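Local coordinates for protein PtLCIB4 H88A mutant (Phaeodactylum tricornutum, PDB 5B5Z) that belongs to the LCIB group of zinc-binding beta-carbonic anhydrases and probably interconverts carbon dioxide and bicarbonate, at residues P26-N31 with S253-V258; Y50-A55 with E73-H78; G82-F87 with A183-V188; G105-L110 with D235-V240; D190-Y195 with V211-A216. One frame throughout, in Å; residues are numbered along the deposited sequence.

Contact 1 of 5, residues P26-N31 with S253-V258; sequences PDALTN and SDFFVV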
# COMPACT_ATOMS: atom_id res chain seq x y z
N PRO A 26 17.83 -22.30 -0.21
CA PRO A 26 18.02 -23.28 0.86
C PRO A 26 17.69 -22.73 2.23
O PRO A 26 17.31 -23.49 3.11
CB PRO A 26 19.51 -23.61 0.79
CG PRO A 26 19.93 -23.20 -0.51
CD PRO A 26 19.03 -22.15 -1.05
N ASP A 27 17.85 -21.42 2.38
CA ASP A 27 17.71 -20.78 3.69
C ASP A 27 16.33 -20.19 3.91
O ASP A 27 16.12 -19.51 4.91
CB ASP A 27 18.79 -19.70 3.88
CG ASP A 27 18.82 -18.67 2.75
OD1 ASP A 27 18.37 -18.97 1.62
OD2 ASP A 27 19.36 -17.56 2.97
N ALA A 28 15.39 -20.45 3.00
CA ALA A 28 14.04 -19.88 3.14
C ALA A 28 13.37 -20.28 4.45
O ALA A 28 13.49 -21.42 4.90
CB ALA A 28 13.17 -20.30 1.97
N LEU A 29 12.66 -19.33 5.07
CA LEU A 29 11.89 -19.57 6.29
C LEU A 29 10.39 -19.52 6.00
O LEU A 29 9.97 -18.76 5.15
CB LEU A 29 12.22 -18.52 7.35
CG LEU A 29 13.68 -18.41 7.79
CD1 LEU A 29 13.87 -17.25 8.77
CD2 LEU A 29 14.15 -19.72 8.40
N THR A 30 9.58 -20.29 6.72
CA THR A 30 8.14 -20.06 6.65
C THR A 30 7.81 -18.70 7.28
O THR A 30 8.58 -18.19 8.09
CB THR A 30 7.33 -21.13 7.38
OG1 THR A 30 7.63 -21.05 8.78
CG2 THR A 30 7.68 -22.53 6.87
N ASN A 31 6.67 -18.13 6.92
CA ASN A 31 6.26 -16.88 7.54
C ASN A 31 6.31 -16.97 9.06
O ASN A 31 6.81 -16.06 9.73
CB ASN A 31 4.86 -16.49 7.10
CG ASN A 31 4.86 -15.76 5.78
OD1 ASN A 31 5.78 -15.90 4.97
ND2 ASN A 31 3.82 -14.95 5.55
N SER A 253 2.26 -22.97 3.51
CA SER A 253 2.81 -21.73 4.05
C SER A 253 3.56 -20.94 2.96
O SER A 253 4.16 -21.52 2.06
CB SER A 253 3.77 -22.00 5.21
OG SER A 253 4.24 -20.77 5.76
N ASP A 254 3.51 -19.62 3.06
CA ASP A 254 4.41 -18.78 2.28
C ASP A 254 5.79 -18.84 2.92
O ASP A 254 5.93 -19.23 4.08
CB ASP A 254 3.91 -17.34 2.24
CG ASP A 254 2.90 -17.10 1.14
OD1 ASP A 254 2.48 -18.04 0.43
OD2 ASP A 254 2.49 -15.92 0.99
N PHE A 255 6.80 -18.43 2.16
CA PHE A 255 8.17 -18.41 2.65
C PHE A 255 8.80 -17.04 2.46
O PHE A 255 8.29 -16.20 1.70
CB PHE A 255 9.02 -19.48 1.95
CG PHE A 255 8.70 -20.89 2.37
CD1 PHE A 255 7.54 -21.51 1.93
CD2 PHE A 255 9.55 -21.57 3.23
CE1 PHE A 255 7.23 -22.82 2.33
CE2 PHE A 255 9.25 -22.88 3.63
CZ PHE A 255 8.09 -23.49 3.18
N PHE A 256 9.91 -16.83 3.15
CA PHE A 256 10.68 -15.61 3.00
C PHE A 256 12.16 -15.94 3.07
O PHE A 256 12.59 -16.71 3.92
CB PHE A 256 10.29 -14.60 4.09
CG PHE A 256 10.76 -13.18 3.83
CD1 PHE A 256 12.01 -12.74 4.27
CD2 PHE A 256 9.94 -12.28 3.14
CE1 PHE A 256 12.44 -11.43 4.03
CE2 PHE A 256 10.36 -10.96 2.91
CZ PHE A 256 11.61 -10.54 3.35
N VAL A 257 12.92 -15.37 2.14
CA VAL A 257 14.36 -15.49 2.12
C VAL A 257 14.99 -14.23 2.67
O VAL A 257 14.97 -13.20 2.01
CB VAL A 257 14.88 -15.71 0.68
CG1 VAL A 257 16.39 -16.03 0.67
CG2 VAL A 257 14.05 -16.78 -0.02
N VAL A 258 15.55 -14.30 3.88
CA VAL A 258 16.17 -13.13 4.49
C VAL A 258 17.53 -12.81 3.88
O VAL A 258 18.44 -13.64 3.92
CB VAL A 258 16.36 -13.30 6.00
CG1 VAL A 258 16.96 -12.05 6.60
CG2 VAL A 258 15.05 -13.59 6.65
O HOH W 1 16.14 -16.77 5.32
O HOH W 2 18.98 -16.15 5.17
O HOH W 3 19.83 -15.26 1.81
O HOH W 4 6.47 -14.48 2.84
O HOH W 5 3.67 -13.97 2.58
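Leu29 and Phe256 face each other as an antiparallel hydrogen-bonded pair: Leu29 N donates a hydrogen bond to Phe256 O at 2.9 Å, and Phe256 N donates one to Leu29 O at 2.8 Å. Next along is the non-hydrogen-bonded pair Thr30 and Phe255. A third backbone bond, Asn31 N to Asp254 O, is longer at 3.1 Å, and its donor sits 37° out of the carbonyl plane. That leaves an in-plane lone pair of Asp254 O to the hydroxyl Ser253 OG, 2.8 Å away, so two donors grip one oxygen.

Apolar contacts gather round the Phe255 ring. Thr30 CG2 reaches Phe255 CE2 at 3.6 Å and Ala28 CB comes to Phe255 CD2 at 4.0 Å, both obliquely. Ala28 CB also touches Val257 CG2.

Polar side chains are linked largely through water. Asp27 CG stands between the backbone N and carbonyl carbon (chi1 54°), which carries the carboxylate across Val257 CG1; two waters then tie Asp27 OD2 to Val258 O, and a third joins Asp27 O to Val258 N. Asn31 lies alongside Asp254, amide and carboxylate planes 77° apart. A water links Asn31 OD1 to Phe255 O, while Asn31 ND2 is held directly by Asp70 and the Asp254 carboxylate by Thr248 and Asn247.

Thr30 is the N-cap of helix 31-43: its side chain caps a backbone N of the first turn, and its own N is hydrogen-bonded to the Glu33 carboxylate, consistent with a capping box. A brief antiparallel strand thus pairs with strand 255-264 of the mixed sheet and turns straight into a capped helix.

Contact 2 of 5, residues Y50-A55 with E73-H78; sequences YNTLLA and EVYGKH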
# COMPACT_ATOMS: atom_id res chain seq x y z
N TYR A 50 4.32 -1.93 22.26
CA TYR A 50 3.91 -0.58 22.60
C TYR A 50 4.80 0.49 21.97
O TYR A 50 4.35 1.61 21.75
CB TYR A 50 3.87 -0.39 24.13
CG TYR A 50 5.20 -0.08 24.78
CD1 TYR A 50 6.14 -1.07 25.02
CD2 TYR A 50 5.52 1.22 25.18
CE1 TYR A 50 7.35 -0.79 25.62
CE2 TYR A 50 6.73 1.52 25.78
CZ TYR A 50 7.64 0.50 26.00
OH TYR A 50 8.85 0.78 26.60
N ASN A 51 6.04 0.14 21.65
CA ASN A 51 7.01 1.15 21.27
C ASN A 51 7.60 0.93 19.88
O ASN A 51 8.59 1.59 19.52
CB ASN A 51 8.14 1.19 22.31
CG ASN A 51 8.96 -0.08 22.33
OD1 ASN A 51 8.51 -1.14 21.89
ND2 ASN A 51 10.18 0.02 22.82
N THR A 52 7.01 0.02 19.12
CA THR A 52 7.49 -0.26 17.76
C THR A 52 6.44 0.12 16.74
O THR A 52 5.27 -0.18 16.90
CB THR A 52 7.84 -1.74 17.57
OG1 THR A 52 8.89 -2.10 18.48
CG2 THR A 52 8.33 -2.02 16.14
N LEU A 53 6.88 0.82 15.68
CA LEU A 53 6.02 1.12 14.55
C LEU A 53 6.45 0.25 13.39
O LEU A 53 7.60 0.30 12.99
CB LEU A 53 6.12 2.59 14.16
CG LEU A 53 5.32 2.99 12.92
CD1 LEU A 53 3.82 2.86 13.13
CD2 LEU A 53 5.67 4.40 12.54
N LEU A 54 5.52 -0.57 12.91
CA LEU A 54 5.78 -1.47 11.79
C LEU A 54 5.59 -0.74 10.47
O LEU A 54 4.62 0.01 10.30
CB LEU A 54 4.85 -2.68 11.88
CG LEU A 54 4.96 -3.70 10.76
CD1 LEU A 54 6.34 -4.35 10.75
CD2 LEU A 54 3.86 -4.75 10.90
N ALA A 55 6.52 -0.94 9.53
CA ALA A 55 6.35 -0.41 8.17
C ALA A 55 6.70 -1.50 7.18
O ALA A 55 7.56 -2.32 7.45
CB ALA A 55 7.22 0.83 7.95
N GLU A 73 0.20 -8.97 13.51
CA GLU A 73 -0.25 -9.61 14.75
C GLU A 73 0.66 -9.32 15.93
O GLU A 73 0.21 -9.30 17.08
CB GLU A 73 -0.38 -11.12 14.56
CG GLU A 73 -1.49 -11.51 13.62
CD GLU A 73 -1.57 -13.01 13.38
OE1 GLU A 73 -0.63 -13.75 13.80
OE2 GLU A 73 -2.56 -13.44 12.76
N VAL A 74 1.94 -9.08 15.65
CA VAL A 74 2.93 -8.81 16.69
C VAL A 74 3.05 -7.31 16.96
O VAL A 74 3.11 -6.88 18.11
CB VAL A 74 4.32 -9.40 16.32
CG1 VAL A 74 5.37 -9.02 17.37
CG2 VAL A 74 4.24 -10.92 16.16
N TYR A 75 3.09 -6.49 15.91
CA TYR A 75 3.45 -5.08 16.09
C TYR A 75 2.34 -4.08 15.77
O TYR A 75 2.54 -2.88 15.91
CB TYR A 75 4.69 -4.75 15.25
CG TYR A 75 5.92 -5.53 15.65
CD1 TYR A 75 6.58 -5.27 16.85
CD2 TYR A 75 6.41 -6.56 14.84
CE1 TYR A 75 7.71 -6.00 17.22
CE2 TYR A 75 7.54 -7.28 15.19
CZ TYR A 75 8.19 -7.00 16.38
OH TYR A 75 9.31 -7.73 16.73
N GLY A 76 1.19 -4.58 15.33
CA GLY A 76 0.04 -3.72 15.09
C GLY A 76 -0.04 -3.15 13.68
O GLY A 76 0.63 -3.64 12.76
N LYS A 77 -0.87 -2.13 13.53
CA LYS A 77 -1.15 -1.49 12.25
C LYS A 77 0.11 -0.89 11.67
O LYS A 77 0.86 -0.23 12.37
CB LYS A 77 -2.20 -0.38 12.42
CG LYS A 77 -3.63 -0.89 12.60
CD LYS A 77 -4.43 0.11 13.41
CE LYS A 77 -4.26 1.53 12.90
NZ LYS A 77 -4.25 2.54 14.00
N HIS A 78 0.32 -1.11 10.38
CA HIS A 78 1.56 -0.71 9.73
C HIS A 78 1.40 0.45 8.76
O HIS A 78 0.33 0.64 8.18
CB HIS A 78 2.15 -1.89 8.97
CG HIS A 78 1.30 -2.35 7.83
ND1 HIS A 78 0.16 -3.11 8.02
CD2 HIS A 78 1.41 -2.17 6.50
CE1 HIS A 78 -0.39 -3.36 6.85
NE2 HIS A 78 0.35 -2.81 5.91
O HOH W 6 2.90 -0.69 14.19
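Leu54, on the first strand of a beta-alpha-beta unit, packs against Tyr75 and His78 where the unit leaves its helix to form its second strand. Strand 52-57, helix 65-75 and strand 79-80 make up this unit, whose two strands pair in parallel; Gly76, with positive phi, ends the helix and begins the turn back to the sheet.

Leu54 has the largest share of the buried surface, with Tyr75 close behind. Its CG is anti to the backbone N (chi1 178°), and the chain lies between the two partners: Leu54 CB is 4.0 Å from Tyr75 CB, Leu54 CG is 3.8 Å from His78 CB, and Leu54 CD2 approaches Gly76 O. The His78 imidazole itself leads away from the strand. The backbones come close as well, His78 CA lying 3.2 Å from Leu54 O in a CA-H...O contact. Thr52 lies beside the tyrosine, its CG2 meeting Tyr75 CD1 obliquely at 3.8 Å, while Thr52 OG1 bonds to His48 O. One face of the Tyr75 ring is covered by Val74 CG1.

The second subunit borders this corner: its Glu62 forms a salt bridge with Lys77, and its Arg65 bonds to His78 O.

No direct hydrogen bond joins the two segments; a single water does the work, accepting from Leu54 N at 2.9 Å and donating to both Tyr75 O and Lys77 O, each 2.8 Å from the water oxygen.

Contact 3 of 5, residues G82-F87 with A183-V188; sequences GGLAGF and AQQGYV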
# COMPACT_ATOMS: atom_id res chain seq x y z
N GLY A 82 5.30 0.73 0.05
CA GLY A 82 5.52 -0.01 -1.19
C GLY A 82 4.69 0.47 -2.37
O GLY A 82 4.19 1.60 -2.41
N GLY A 83 4.56 -0.41 -3.36
CA GLY A 83 3.91 -0.07 -4.61
C GLY A 83 4.24 -1.22 -5.54
O GLY A 83 4.61 -2.27 -5.06
N LEU A 84 4.17 -1.01 -6.85
CA LEU A 84 4.43 -2.10 -7.79
C LEU A 84 5.81 -2.74 -7.56
O LEU A 84 6.81 -2.05 -7.41
CB LEU A 84 4.31 -1.58 -9.22
CG LEU A 84 2.89 -1.15 -9.61
CD1 LEU A 84 2.91 -0.58 -11.01
CD2 LEU A 84 1.92 -2.32 -9.49
N ALA A 85 5.83 -4.07 -7.54
CA ALA A 85 7.03 -4.89 -7.35
C ALA A 85 7.67 -4.76 -5.97
O ALA A 85 8.69 -5.39 -5.71
CB ALA A 85 8.05 -4.59 -8.43
N GLY A 86 7.08 -3.95 -5.09
CA GLY A 86 7.58 -3.78 -3.73
C GLY A 86 8.60 -2.67 -3.52
O GLY A 86 9.13 -2.51 -2.41
N PHE A 87 8.89 -1.89 -4.55
CA PHE A 87 9.76 -0.72 -4.38
C PHE A 87 9.16 0.31 -3.44
O PHE A 87 7.95 0.48 -3.43
CB PHE A 87 10.06 -0.08 -5.73
CG PHE A 87 11.00 -0.89 -6.57
CD1 PHE A 87 12.37 -0.75 -6.43
CD2 PHE A 87 10.52 -1.80 -7.48
CE1 PHE A 87 13.24 -1.51 -7.20
CE2 PHE A 87 11.38 -2.57 -8.25
CZ PHE A 87 12.75 -2.41 -8.11
N ALA A 183 3.20 5.94 -13.88
CA ALA A 183 4.58 6.29 -13.54
C ALA A 183 5.32 5.20 -12.75
O ALA A 183 6.52 5.01 -12.94
CB ALA A 183 4.61 7.60 -12.77
N GLN A 184 4.62 4.49 -11.87
CA GLN A 184 5.29 3.45 -11.10
C GLN A 184 5.90 2.35 -11.96
O GLN A 184 7.04 1.94 -11.75
CB GLN A 184 4.32 2.82 -10.09
CG GLN A 184 4.61 3.31 -8.69
CD GLN A 184 3.69 2.77 -7.62
OE1 GLN A 184 3.25 1.62 -7.63
NE2 GLN A 184 3.41 3.62 -6.64
N GLN A 185 5.15 1.87 -12.95
CA GLN A 185 5.68 0.79 -13.75
C GLN A 185 6.89 1.28 -14.55
O GLN A 185 7.80 0.53 -14.81
CB GLN A 185 4.61 0.21 -14.68
CG GLN A 185 5.07 -1.02 -15.47
CD GLN A 185 5.44 -2.21 -14.59
OE1 GLN A 185 5.16 -2.22 -13.38
NE2 GLN A 185 6.05 -3.21 -15.20
N GLY A 186 6.88 2.56 -14.93
CA GLY A 186 8.01 3.15 -15.62
C GLY A 186 9.23 3.15 -14.71
O GLY A 186 10.35 2.88 -15.16
N TYR A 187 9.01 3.45 -13.44
CA TYR A 187 10.10 3.42 -12.46
C TYR A 187 10.62 1.99 -12.28
O TYR A 187 11.82 1.78 -12.11
CB TYR A 187 9.63 3.99 -11.11
CG TYR A 187 9.44 5.50 -11.08
CD1 TYR A 187 10.36 6.36 -11.68
CD2 TYR A 187 8.34 6.07 -10.44
CE1 TYR A 187 10.19 7.73 -11.65
CE2 TYR A 187 8.15 7.44 -10.41
CZ TYR A 187 9.08 8.27 -11.01
OH TYR A 187 8.90 9.63 -10.97
N VAL A 188 9.73 1.00 -12.29
CA VAL A 188 10.17 -0.39 -12.15
C VAL A 188 11.07 -0.78 -13.32
O VAL A 188 12.12 -1.40 -13.14
CB VAL A 188 8.98 -1.37 -12.04
CG1 VAL A 188 9.45 -2.82 -12.05
CG2 VAL A 188 8.14 -1.05 -10.80
O HOH W 7 2.45 3.42 -3.89
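Leu84, Val188 and Gln184 carry this buried contact between the glycine-rich loop 82-87 and the first turns of helix 183-192.

Leu84 points at the helix with CG anti to its carbonyl carbon (chi1 -66°), and CD1 comes down among the glutamines: it lies 3.8 Å from Gln184 CB and 3.7 Å from Gln185 OE1, an oxygen bonded to Ser141. The leucine also offers its backbone. Leu84 N donates to Gln184 OE1 at 2.9 Å, nearly straight at the proton (170°), yet from above the amide, 42° out of its plane. Gln184, extended beyond CG, thereby reaches the loop with both amide atoms, because a water bridges Gln184 NE2 to Gly82 O. The amide is thus fixed at oxygen and nitrogen alike, which should settle its rotation.

Val188, one turn further, works through a single methyl. Its CG2 meets Leu84 O at 3.8 Å, Phe87 CD2 at 4.2 Å and Ala85 CB at 4.3 Å, so that three loop residues converge on it.

The loop borders the metal site: the Ala85 side chain is about 5 Å from the bound zinc, held by Cys59, His115 and Cys139. Helix 140-154 packs on Leu84, Ala85 and Val188, helix 205-228 takes the Phe87 ring, and on the helix 183-192 side Gln184 meets Gln184 of the second subunit.

Contact 4 of 5, residues G105-L110 with D235-V240; sequences GGSCLL and DGQIAV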
# COMPACT_ATOMS: atom_id res chain seq x y z
N GLY A 105 10.35 7.77 22.05
CA GLY A 105 11.44 6.93 22.52
C GLY A 105 11.50 5.53 21.93
O GLY A 105 12.31 4.72 22.37
N GLY A 106 10.66 5.26 20.93
CA GLY A 106 10.58 3.94 20.33
C GLY A 106 11.28 3.84 18.99
O GLY A 106 12.06 4.71 18.61
N SER A 107 11.00 2.77 18.25
CA SER A 107 11.73 2.52 17.02
C SER A 107 10.80 2.05 15.92
O SER A 107 9.62 1.80 16.16
CB SER A 107 12.81 1.47 17.26
OG SER A 107 13.82 1.97 18.11
N CYS A 108 11.35 1.94 14.71
CA CYS A 108 10.62 1.40 13.57
C CYS A 108 11.18 0.04 13.16
O CYS A 108 12.37 -0.24 13.33
CB CYS A 108 10.69 2.36 12.37
SG CYS A 108 10.03 1.69 10.81
N LEU A 109 10.31 -0.80 12.63
CA LEU A 109 10.72 -2.04 11.99
C LEU A 109 10.21 -2.01 10.56
O LEU A 109 9.01 -1.98 10.35
CB LEU A 109 10.17 -3.26 12.72
CG LEU A 109 10.26 -4.58 11.95
CD1 LEU A 109 11.70 -4.96 11.61
CD2 LEU A 109 9.58 -5.69 12.74
N LEU A 110 11.13 -1.98 9.59
CA LEU A 110 10.78 -2.00 8.17
C LEU A 110 11.00 -3.38 7.57
O LEU A 110 12.08 -3.94 7.67
CB LEU A 110 11.62 -0.97 7.40
CG LEU A 110 11.45 -0.96 5.89
CD1 LEU A 110 10.07 -0.44 5.50
CD2 LEU A 110 12.54 -0.13 5.27
N ASP A 235 17.53 8.46 20.35
CA ASP A 235 17.64 7.08 20.83
C ASP A 235 16.93 6.11 19.89
O ASP A 235 17.13 4.90 19.96
CB ASP A 235 17.06 6.96 22.24
CG ASP A 235 15.58 7.31 22.28
OD1 ASP A 235 15.20 8.38 21.75
OD2 ASP A 235 14.80 6.51 22.84
N GLY A 236 16.09 6.66 19.02
CA GLY A 236 15.29 5.85 18.12
C GLY A 236 16.12 5.12 17.09
O GLY A 236 17.15 5.62 16.63
N GLN A 237 15.67 3.93 16.72
CA GLN A 237 16.38 3.12 15.74
C GLN A 237 15.47 2.74 14.60
O GLN A 237 14.25 2.91 14.69
CB GLN A 237 16.93 1.86 16.38
CG GLN A 237 17.94 2.10 17.48
CD GLN A 237 18.30 0.82 18.20
OE1 GLN A 237 17.50 -0.12 18.26
NE2 GLN A 237 19.52 0.77 18.73
N ILE A 238 16.07 2.21 13.55
CA ILE A 238 15.34 1.53 12.49
C ILE A 238 15.89 0.13 12.32
O ILE A 238 17.06 -0.06 12.02
CB ILE A 238 15.46 2.25 11.13
CG1 ILE A 238 15.26 3.75 11.28
CG2 ILE A 238 14.48 1.64 10.13
CD1 ILE A 238 15.85 4.55 10.15
N ALA A 239 15.03 -0.86 12.56
CA ALA A 239 15.38 -2.24 12.31
C ALA A 239 14.86 -2.55 10.92
O ALA A 239 13.80 -2.08 10.53
CB ALA A 239 14.76 -3.17 13.34
N VAL A 240 15.62 -3.35 10.18
CA VAL A 240 15.33 -3.60 8.78
C VAL A 240 15.36 -5.09 8.51
O VAL A 240 16.34 -5.76 8.87
CB VAL A 240 16.37 -2.90 7.87
CG1 VAL A 240 16.13 -3.26 6.42
CG2 VAL A 240 16.35 -1.38 8.09
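Ser107 reaches across to Gln237 at the entrance of two parallel strands, 107-117 and 238-247; the axes of 107-110 and 238-240 approach to 4.7 Å at 17°. Ser107 CB points at the neighbour and lies 3.3 Å from Gln237 O. At the tip, with OG anti to the carbonyl carbon (chi1 -67°), Ser107 OG accepts a hydrogen bond from Gln237 N at 3.0 Å and also packs on Gln237 CB. The bond is bent, 148° at the hydrogen; in the repeat of the parallel pairing, this N-H would go to the carbonyl of Gly106. The far end of Gln237 goes to Tyr47, whose hydroxyl bonds to Gln237 OE1.

From there the backbones take over in parallel register. Cys108 N donates to Gln237 O at 3.1 Å, Ala239 N to Cys108 O at 2.8 Å and Leu110 N to Ala239 O, also 2.8 Å.

Cys108, Ile238, Leu110 and Val240 send their side chains to one face, Leu109 and Ala239 to the other, where Leu109 CD1 rests 3.9 Å from Ala239 CB.

Strand 107-117 runs between 238-247 and 52-57, its Leu109 backbone bonded to Leu53 and Ala55. Helix 91-99 covers the Cys108 and Ile238 face through Met98 and Phe95; helix 31-43 covers the Leu109 and Ala239 face through Leu42, so the sheet has a helix against both sides, as expected of an alpha/beta fold.

Contact 5 of 5, residues D190-Y195 with V211-A216; sequences DMLRPY and VSVYDA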
# COMPACT_ATOMS: atom_id res chain seq x y z
N ASP A 190 12.81 1.28 -15.07
CA ASP A 190 14.05 2.05 -14.88
C ASP A 190 15.01 1.35 -13.93
O ASP A 190 16.20 1.21 -14.23
CB ASP A 190 13.76 3.45 -14.33
CG ASP A 190 13.13 4.37 -15.36
OD1 ASP A 190 13.24 4.10 -16.58
OD2 ASP A 190 12.55 5.39 -14.94
N MET A 191 14.51 0.92 -12.78
CA MET A 191 15.39 0.32 -11.80
C MET A 191 15.85 -1.10 -12.17
O MET A 191 16.87 -1.58 -11.66
CB MET A 191 14.73 0.37 -10.43
CG MET A 191 14.80 1.79 -9.87
SD MET A 191 14.13 2.04 -8.23
CE MET A 191 12.42 2.44 -8.59
N LEU A 192 15.14 -1.75 -13.09
CA LEU A 192 15.50 -3.09 -13.55
C LEU A 192 16.43 -3.06 -14.75
O LEU A 192 17.07 -4.06 -15.09
CB LEU A 192 14.24 -3.87 -13.89
CG LEU A 192 14.15 -5.35 -13.52
CD1 LEU A 192 14.87 -5.63 -12.20
CD2 LEU A 192 12.68 -5.73 -13.40
N ARG A 193 16.50 -1.91 -15.41
CA ARG A 193 17.33 -1.77 -16.61
C ARG A 193 18.80 -2.16 -16.39
O ARG A 193 19.39 -2.82 -17.25
CB ARG A 193 17.22 -0.35 -17.17
CG ARG A 193 17.75 -0.21 -18.60
CD ARG A 193 17.19 1.02 -19.31
NE ARG A 193 15.75 0.92 -19.56
CZ ARG A 193 14.84 1.72 -19.00
NH1 ARG A 193 15.22 2.68 -18.17
NH2 ARG A 193 13.55 1.56 -19.27
N PRO A 194 19.40 -1.80 -15.24
CA PRO A 194 20.79 -2.25 -15.03
C PRO A 194 20.97 -3.77 -15.00
O PRO A 194 22.10 -4.25 -15.19
CB PRO A 194 21.15 -1.65 -13.66
CG PRO A 194 20.32 -0.45 -13.56
CD PRO A 194 19.02 -0.79 -14.22
N TYR A 195 19.89 -4.50 -14.76
CA TYR A 195 19.95 -5.96 -14.64
C TYR A 195 19.57 -6.69 -15.93
O TYR A 195 19.36 -7.90 -15.92
CB TYR A 195 19.03 -6.42 -13.50
CG TYR A 195 19.38 -5.79 -12.18
CD1 TYR A 195 18.88 -4.54 -11.83
CD2 TYR A 195 20.24 -6.43 -11.31
CE1 TYR A 195 19.22 -3.95 -10.63
CE2 TYR A 195 20.59 -5.84 -10.10
CZ TYR A 195 20.08 -4.61 -9.77
OH TYR A 195 20.42 -4.02 -8.58
N VAL A 211 15.49 -11.97 -7.36
CA VAL A 211 16.76 -11.62 -6.74
C VAL A 211 17.25 -10.28 -7.27
O VAL A 211 17.70 -9.43 -6.49
CB VAL A 211 17.82 -12.71 -6.97
CG1 VAL A 211 19.13 -12.28 -6.36
CG2 VAL A 211 17.36 -14.00 -6.35
N SER A 212 17.14 -10.06 -8.58
CA SER A 212 17.48 -8.76 -9.16
C SER A 212 16.60 -7.64 -8.61
O SER A 212 17.07 -6.55 -8.33
CB SER A 212 17.36 -8.82 -10.69
OG SER A 212 18.23 -9.80 -11.23
N VAL A 213 15.31 -7.91 -8.48
CA VAL A 213 14.41 -6.90 -7.92
C VAL A 213 14.80 -6.56 -6.49
O VAL A 213 14.84 -5.38 -6.11
CB VAL A 213 12.96 -7.37 -7.98
CG1 VAL A 213 12.03 -6.36 -7.28
CG2 VAL A 213 12.54 -7.54 -9.45
N TYR A 214 15.10 -7.58 -5.70
CA TYR A 214 15.51 -7.33 -4.32
C TYR A 214 16.78 -6.47 -4.30
O TYR A 214 16.90 -5.55 -3.51
CB TYR A 214 15.75 -8.63 -3.54
CG TYR A 214 16.54 -8.33 -2.28
CD1 TYR A 214 15.91 -7.76 -1.19
CD2 TYR A 214 17.92 -8.51 -2.23
CE1 TYR A 214 16.61 -7.42 -0.08
CE2 TYR A 214 18.63 -8.17 -1.11
CZ TYR A 214 17.96 -7.62 -0.04
OH TYR A 214 18.64 -7.27 1.10
N ASP A 215 17.75 -6.79 -5.16
CA ASP A 215 18.99 -6.02 -5.20
C ASP A 215 18.72 -4.55 -5.50
O ASP A 215 19.33 -3.66 -4.88
CB ASP A 215 19.98 -6.57 -6.23
CG ASP A 215 21.36 -5.93 -6.09
OD1 ASP A 215 22.03 -6.17 -5.05
OD2 ASP A 215 21.79 -5.18 -7.00
N ALA A 216 17.82 -4.30 -6.45
CA ALA A 216 17.47 -2.94 -6.80
C ALA A 216 16.76 -2.24 -5.64
O ALA A 216 16.99 -1.07 -5.36
CB ALA A 216 16.59 -2.93 -8.05
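Tyr195 makes the polar link to helix 205-228: its OH donates to Asp215 OD2. The separation of 2.4 Å is very short and its exact value doubtful. The carboxylate oxygen lies at the ring edge near its plane, whereas the carboxylate as a whole is turned 80° against the ring. Asp215 CG is anti to the backbone N (chi1 -169°), which swings the acid over to the phenol. Lys219 also bonds to Tyr195 OH and sits at long, weak ion-pair range from Asp215 OD2.

The rest of the ring packs along the helix. Ser212 O stands 3.8 Å above one face, offset toward the rim, Ser212 CB meets Tyr195 CD2 at 3.8 Å, and Ala216 CB approaches Tyr195 CE1 obliquely at the same distance. Here consecutive helices of the helical layer fold back on each other: helix 183-192 ends, Tyr195 occupies the N-cap position of short helix 196-201, and helix 205-228 returns alongside.

Apolar contacts complete the set. Leu192 CD1 meets Val213 CG2 at 4.1 Å, and Met191 CB lies 4.5 Å from Ala216 CB. Phe87 packs against Met191, Val213 and Ala216.

How the contacts relate
From the N terminus, contact 1 opens first and closes last, so all the others lie within its span; it brings strand 29-30, near the N terminus, to strand 255-264. Contact 2 closes a short loop from strand 52-57 to the end of helix 65-75. Contacts 3 and 4 then cross: loop 82-87 and strand 107-117 open in turn, and their partners 183-188 and 235-240 follow in the same order. Contact 5 comes after contact 3 and falls within contact 4. Contacts 1, 2 and 4 reach one sheet, 2 and 4 directly through Leu53 O and Leu109 N; contacts 3 and 5 share helix 183-192 and meet at Phe87.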